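Mandelate racemase/muconate lactonizing enzyme family protein (Roseovarius sp. TM1035, PDB 3T9P) is a putative member of the mandelate racemase/muconate lactonizing enzyme family, probably an isomerase of the enolase superfamily whose substrate is not established. Local coordinates at residues 135-143 against 163-173. Sequence-based numbering, arbitrary orientation.
Sequences RAYASSMRR and FTAFKWRVGAE
Ala-138 is the small bump between two phenylalanines: its CB lies over one face of the Phe-163 ring, a CH-pi contact 3.9 Å from the centroid, and also meets CD2 of Phe-166 at 3.5 Å. Three backbone hydrogen bonds, from Ala-138 N to Ala-165 O, Lys-167 N to Ala-138 O and Ser-140 N to Lys-167 O, join the parallel strands. On the other face of the sheet, Lys-167 slants across the Tyr-137 side chain, CB 3.5 Å from CE2; CG anti to the backbone N (chi1 -176°) and a bend at chi3 (91°) bring NZ to donate a hydrogen bond to Tyr-137 OH (2.9 Å), while Glu-231 takes the same NZ in a salt bridge. At the C-terminal end of the pair two arginines cross at about a right angle. Arg-169 reaches back and grips Ser-140 O side-on with NE and NH1, the oxygen lying in the guanidinium plane. Its CB sits 3.6 Å above the centre of the Arg-143 guanidinium, whose opposite face takes Glu-173 N near the rim. In the plane of that group, Val-170 O receives NE and NH1 (2.8 Å from NH1), and Gly-171 O receives NE. A leucine in place of Arg-143 would probably leave the carbonyls of Val-170 and Gly-171 without these donors and the 170-173 loop freer to shift. Helix 147-161 links the two strands in a beta-alpha-beta crossover of the enolase-superfamily barrel and packs on Ser-140, Phe-166 and Trp-168; strand 332-335 flanks 132-139, and strand 201-205 continues the sheet beside 165-169.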
ATOM      1  N   ARG A 135      18.758 -13.392  22.230  1.00 17.76           N
ATOM      2  CA  ARG A 135      18.068 -14.684  22.301  1.00 18.70           C
ATOM      3  C   ARG A 135      17.138 -14.845  21.080  1.00 17.50           C
ATOM      4  O   ARG A 135      16.399 -13.921  20.718  1.00 15.97           O
ATOM      5  CB  ARG A 135      17.102 -14.760  23.479  1.00 19.80           C
ATOM      6  CG  ARG A 135      16.578 -16.219  23.711  1.00 15.59           C
ATOM      7  CD  ARG A 135      15.380 -16.144  24.563  1.00 25.00           C
ATOM      8  NE  ARG A 135      14.856 -17.481  24.808  1.00 24.34           N
ATOM      9  CZ  ARG A 135      13.786 -17.695  25.527  1.00 23.19           C
ATOM     10  NH1 ARG A 135      13.140 -16.646  26.048  1.00 27.79           N
ATOM     11  NH2 ARG A 135      13.379 -18.934  25.719  1.00 19.98           N
ATOM     12  N   ALA A 136      17.150 -16.016  20.489  1.00 17.37           N
ATOM     13  CA  ALA A 136      16.334 -16.234  19.256  1.00 17.37           C
ATOM     14  C   ALA A 136      15.280 -17.293  19.521  1.00 16.67           C
ATOM     15  O   ALA A 136      15.515 -18.243  20.346  1.00 18.02           O
ATOM     16  CB  ALA A 136      17.283 -16.769  18.094  1.00 15.72           C
ATOM     17  N   TYR A 137      14.229 -17.274  18.706  1.00 14.51           N
ATOM     18  CA  TYR A 137      13.362 -18.415  18.645  1.00 13.68           C
ATOM     19  C   TYR A 137      13.538 -19.031  17.262  1.00 13.68           C
ATOM     20  O   TYR A 137      13.686 -18.329  16.300  1.00 12.75           O
ATOM     21  CB  TYR A 137      11.890 -18.034  18.932  1.00 14.22           C
ATOM     22  CG  TYR A 137      11.129 -17.179  17.951  1.00 10.65           C
ATOM     23  CD1 TYR A 137      10.906 -15.821  18.219  1.00 10.94           C
ATOM     24  CD2 TYR A 137      10.412 -17.774  16.891  1.00 14.10           C
ATOM     25  CE1 TYR A 137      10.012 -15.033  17.364  1.00 13.80           C
ATOM     26  CE2 TYR A 137       9.542 -17.031  16.057  1.00 14.86           C
ATOM     27  CZ  TYR A 137       9.383 -15.665  16.284  1.00 14.02           C
ATOM     28  OH  TYR A 137       8.508 -15.001  15.484  1.00 15.24           O
ATOM     29  N   ALA A 138      13.444 -20.351  17.215  1.00 13.04           N
ATOM     30  CA  ALA A 138      13.569 -21.110  15.962  1.00 13.92           C
ATOM     31  C   ALA A 138      12.212 -21.057  15.282  1.00 12.81           C
ATOM     32  O   ALA A 138      11.175 -21.412  15.842  1.00 16.93           O
ATOM     33  CB  ALA A 138      13.994 -22.645  16.350  1.00 12.68           C
ATOM     34  N   SER A 139      12.156 -20.511  14.089  1.00 11.20           N
ATOM     35  CA  SER A 139      10.882 -20.333  13.422  1.00 12.96           C
ATOM     36  C   SER A 139      10.761 -21.228  12.142  1.00 12.94           C
ATOM     37  O   SER A 139      11.580 -21.077  11.197  1.00 13.96           O
ATOM     38  CB  SER A 139      10.748 -18.866  12.955  1.00 13.10           C
ATOM     39  OG  SER A 139       9.410 -18.610  12.539  1.00 11.91           O
ATOM     40  N   SER A 140       9.783 -22.110  12.155  1.00 13.82           N
ATOM     41  CA  SER A 140       9.396 -22.879  11.017  1.00 16.31           C
ATOM     42  C   SER A 140       8.461 -22.021  10.145  1.00 16.88           C
ATOM     43  O   SER A 140       7.516 -21.397  10.649  1.00 16.37           O
ATOM     44  CB  SER A 140       8.641 -24.120  11.513  1.00 15.37           C
ATOM     45  OG  SER A 140       7.966 -24.643  10.367  1.00 18.30           O
ATOM     46  N   MET A 141       8.740 -21.941   8.841  1.00 16.85           N
ATOM     47  CA  MET A 141       7.817 -21.291   7.904  1.00 17.67           C
ATOM     48  C   MET A 141       6.774 -22.231   7.259  1.00 19.86           C
ATOM     49  O   MET A 141       5.932 -21.732   6.509  1.00 21.30           O
ATOM     50  CB  MET A 141       8.605 -20.693   6.744  1.00 14.41           C
ATOM     51  CG  MET A 141       9.816 -19.823   7.289  1.00 18.93           C
ATOM     52  SD  MET A 141       8.989 -18.411   8.261  1.00 19.42           S
ATOM     53  CE  MET A 141      10.399 -18.059   9.261  1.00 15.21           C
ATOM     54  N   ARG A 142       6.787 -23.533   7.558  1.00 18.31           N
ATOM     55  CA  ARG A 142       6.079 -24.510   6.724  1.00 18.87           C
ATOM     56  C   ARG A 142       4.836 -25.038   7.346  1.00 18.74           C
ATOM     57  O   ARG A 142       4.799 -25.339   8.559  1.00 18.64           O
ATOM     58  CB  ARG A 142       7.023 -25.720   6.436  1.00 17.02           C
ATOM     59  CG  ARG A 142       8.163 -25.301   5.534  1.00 21.10           C
ATOM     60  CD  ARG A 142       9.217 -26.451   5.284  1.00 22.37           C
ATOM     61  NE  ARG A 142       8.574 -27.680   4.847  1.00 25.70           N
ATOM     62  CZ  ARG A 142       9.128 -28.902   4.939  1.00 30.24           C
ATOM     63  NH1 ARG A 142      10.365 -29.038   5.365  1.00 26.14           N
ATOM     64  NH2 ARG A 142       8.444 -29.991   4.597  1.00 26.76           N
ATOM     65  N   ARG A 143       3.794 -25.168   6.512  1.00 18.73           N
ATOM     66  CA  ARG A 143       2.614 -25.911   6.819  1.00 19.52           C
ATOM     67  C   ARG A 143       2.602 -27.286   6.086  1.00 21.75           C
ATOM     68  O   ARG A 143       1.803 -28.134   6.427  1.00 21.24           O
ATOM     69  CB  ARG A 143       1.347 -25.153   6.457  1.00 19.22           C
ATOM     70  CG  ARG A 143       1.058 -24.030   7.365  1.00 18.67           C
ATOM     71  CD  ARG A 143      -0.080 -23.227   6.923  1.00 22.45           C
ATOM     72  NE  ARG A 143      -0.428 -22.372   8.040  1.00 18.47           N
ATOM     73  CZ  ARG A 143       0.126 -21.180   8.268  1.00 21.51           C
ATOM     74  NH1 ARG A 143      -0.228 -20.470   9.347  1.00 16.87           N
ATOM     75  NH2 ARG A 143       1.061 -20.681   7.435  1.00 13.50           N
ATOM     76  N   PHE A 163      18.487 -23.660  21.101  1.00 17.68           N
ATOM     77  CA  PHE A 163      17.278 -22.848  21.085  1.00 15.25           C
ATOM     78  C   PHE A 163      16.356 -23.203  22.263  1.00 18.27           C
ATOM     79  O   PHE A 163      16.206 -24.394  22.543  1.00 18.26           O
ATOM     80  CB  PHE A 163      16.409 -23.027  19.820  1.00 13.94           C
ATOM     81  CG  PHE A 163      17.008 -22.437  18.574  1.00 15.32           C
ATOM     82  CD1 PHE A 163      16.808 -21.086  18.299  1.00 16.83           C
ATOM     83  CD2 PHE A 163      17.875 -23.189  17.728  1.00 14.11           C
ATOM     84  CE1 PHE A 163      17.298 -20.461  17.089  1.00 14.82           C
ATOM     85  CE2 PHE A 163      18.453 -22.587  16.496  1.00 18.17           C
ATOM     86  CZ  PHE A 163      18.209 -21.215  16.212  1.00 18.77           C
ATOM     87  N   THR A 164      15.682 -22.217  22.913  1.00 15.79           N
ATOM     88  CA  THR A 164      14.742 -22.585  23.941  1.00 17.87           C
ATOM     89  C   THR A 164      13.365 -21.965  23.677  1.00 16.53           C
ATOM     90  O   THR A 164      12.491 -21.924  24.542  1.00 17.18           O
ATOM     91  CB  THR A 164      15.203 -22.192  25.399  1.00 20.31           C
ATOM     92  OG1 THR A 164      15.520 -20.804  25.398  1.00 19.57           O
ATOM     93  CG2 THR A 164      16.482 -22.973  25.879  1.00 21.90           C
ATOM     94  N   ALA A 165      13.131 -21.563  22.423  1.00 16.43           N
ATOM     95  CA  ALA A 165      11.830 -21.061  22.053  1.00 14.02           C
ATOM     96  C   ALA A 165      11.657 -21.480  20.561  1.00 12.96           C
ATOM     97  O   ALA A 165      12.654 -21.476  19.815  1.00 13.92           O
ATOM     98  CB  ALA A 165      11.797 -19.499  22.139  1.00 14.07           C
ATOM     99  N   PHE A 166      10.426 -21.817  20.194  1.00 13.16           N
ATOM    100  CA  PHE A 166      10.114 -22.372  18.838  1.00 13.36           C
ATOM    101  C   PHE A 166       8.758 -21.902  18.362  1.00 13.80           C
ATOM    102  O   PHE A 166       7.832 -21.897  19.119  1.00 11.87           O
ATOM    103  CB  PHE A 166      10.053 -23.934  18.943  1.00 14.68           C
ATOM    104  CG  PHE A 166      11.401 -24.536  19.195  1.00 15.34           C
ATOM    105  CD1 PHE A 166      11.881 -24.602  20.503  1.00 19.36           C
ATOM    106  CD2 PHE A 166      12.204 -25.039  18.121  1.00 18.70           C
ATOM    107  CE1 PHE A 166      13.156 -25.167  20.756  1.00 19.85           C
ATOM    108  CE2 PHE A 166      13.521 -25.587  18.347  1.00 20.31           C
ATOM    109  CZ  PHE A 166      14.002 -25.607  19.687  1.00 20.99           C
ATOM    110  N   LYS A 167       8.630 -21.569  17.063  1.00 13.35           N
ATOM    111  CA  LYS A 167       7.355 -21.194  16.489  1.00 12.56           C
ATOM    112  C   LYS A 167       7.096 -22.102  15.268  1.00 12.57           C
ATOM    113  O   LYS A 167       7.990 -22.310  14.479  1.00 13.35           O
ATOM    114  CB  LYS A 167       7.418 -19.753  15.956  1.00  9.71           C
ATOM    115  CG  LYS A 167       5.969 -19.326  15.424  1.00 15.70           C
ATOM    116  CD  LYS A 167       5.997 -17.770  15.225  1.00 15.68           C
ATOM    117  CE  LYS A 167       6.425 -17.406  13.811  1.00 18.51           C
ATOM    118  NZ  LYS A 167       6.373 -15.901  13.730  1.00 20.12           N
ATOM    119  N   TRP A 168       5.879 -22.607  15.200  1.00 14.55           N
ATOM    120  CA  TRP A 168       5.370 -23.352  14.050  1.00 17.43           C
ATOM    121  C   TRP A 168       3.977 -22.863  13.622  1.00 17.13           C
ATOM    122  O   TRP A 168       3.470 -21.821  14.115  1.00 16.45           O
ATOM    123  CB  TRP A 168       5.398 -24.883  14.421  1.00 16.04           C
ATOM    124  CG  TRP A 168       4.570 -25.406  15.519  1.00 16.38           C
ATOM    125  CD1 TRP A 168       3.402 -26.137  15.378  1.00 17.33           C
ATOM    126  CD2 TRP A 168       4.785 -25.269  16.958  1.00 16.53           C
ATOM    127  NE1 TRP A 168       2.960 -26.549  16.622  1.00 19.96           N
ATOM    128  CE2 TRP A 168       3.796 -26.028  17.592  1.00 18.67           C
ATOM    129  CE3 TRP A 168       5.819 -24.702  17.751  1.00 18.25           C
ATOM    130  CZ2 TRP A 168       3.700 -26.108  18.992  1.00 16.84           C
ATOM    131  CZ3 TRP A 168       5.768 -24.815  19.122  1.00 18.79           C
ATOM    132  CH2 TRP A 168       4.724 -25.602  19.744  1.00 15.12           C
ATOM    133  N   ARG A 169       3.396 -23.568  12.633  1.00 15.45           N
ATOM    134  CA  ARG A 169       2.196 -23.064  11.952  1.00 15.92           C
ATOM    135  C   ARG A 169       0.980 -23.851  12.259  1.00 15.87           C
ATOM    136  O   ARG A 169       1.044 -25.092  12.368  1.00 17.64           O
ATOM    137  CB  ARG A 169       2.331 -23.066  10.424  1.00 13.62           C
ATOM    138  CG  ARG A 169       3.609 -22.352   9.902  1.00 17.59           C
ATOM    139  CD  ARG A 169       3.573 -20.854  10.072  1.00 17.88           C
ATOM    140  NE  ARG A 169       4.913 -20.302  10.227  1.00 19.10           N
ATOM    141  CZ  ARG A 169       5.206 -19.014  10.295  1.00 19.94           C
ATOM    142  NH1 ARG A 169       6.472 -18.649  10.550  1.00 14.60           N
ATOM    143  NH2 ARG A 169       4.243 -18.084  10.119  1.00 17.68           N
ATOM    144  N   VAL A 170      -0.126 -23.125  12.376  1.00 15.43           N
ATOM    145  CA  VAL A 170      -1.445 -23.729  12.442  1.00 16.56           C
ATOM    146  C   VAL A 170      -2.330 -23.142  11.317  1.00 16.38           C
ATOM    147  O   VAL A 170      -1.957 -22.144  10.691  1.00 16.08           O
ATOM    148  CB  VAL A 170      -2.126 -23.546  13.845  1.00 15.11           C
ATOM    149  CG1 VAL A 170      -1.287 -24.191  14.912  1.00 16.60           C
ATOM    150  CG2 VAL A 170      -2.266 -21.990  14.170  1.00 11.52           C
ATOM    151  N   GLY A 171      -3.448 -23.822  11.085  1.00 16.86           N
ATOM    152  CA  GLY A 171      -4.443 -23.421  10.111  1.00 19.08           C
ATOM    153  C   GLY A 171      -3.719 -23.486   8.752  1.00 20.10           C
ATOM    154  O   GLY A 171      -2.725 -24.188   8.597  1.00 18.99           O
ATOM    155  N   ALA A 172      -4.332 -22.807   7.787  1.00 21.47           N
ATOM    156  CA  ALA A 172      -3.830 -22.565   6.385  1.00 22.25           C
ATOM    157  C   ALA A 172      -3.759 -21.051   6.185  1.00 20.28           C
ATOM    158  O   ALA A 172      -4.622 -20.288   6.678  1.00 20.37           O
ATOM    159  CB  ALA A 172      -4.753 -23.291   5.350  1.00 21.20           C
ATOM    160  N   GLU A 173      -2.712 -20.583   5.513  1.00 20.83           N
ATOM    161  CA  GLU A 173      -2.559 -19.112   5.286  1.00 20.98           C
ATOM    162  C   GLU A 173      -3.810 -18.517   4.652  1.00 21.41           C
ATOM    163  O   GLU A 173      -4.223 -18.943   3.560  1.00 20.36           O
ATOM    164  CB  GLU A 173      -1.346 -18.778   4.452  1.00 22.17           C
ATOM    165  CG  GLU A 173      -1.227 -17.276   4.172  1.00 27.25           C
ATOM    166  CD  GLU A 173      -0.039 -17.015   3.206  1.00 40.52           C
ATOM    167  OE1 GLU A 173      -0.119 -17.423   2.022  1.00 38.90           O
ATOM    168  OE2 GLU A 173       0.958 -16.390   3.624  1.00 44.71           O
TER
HETATM  169  O   HOH W   1      16.360 -19.550  22.640  1.00 16.06           O
HETATM  170  O   HOH W   2       4.349 -26.088  11.219  1.00 19.21           O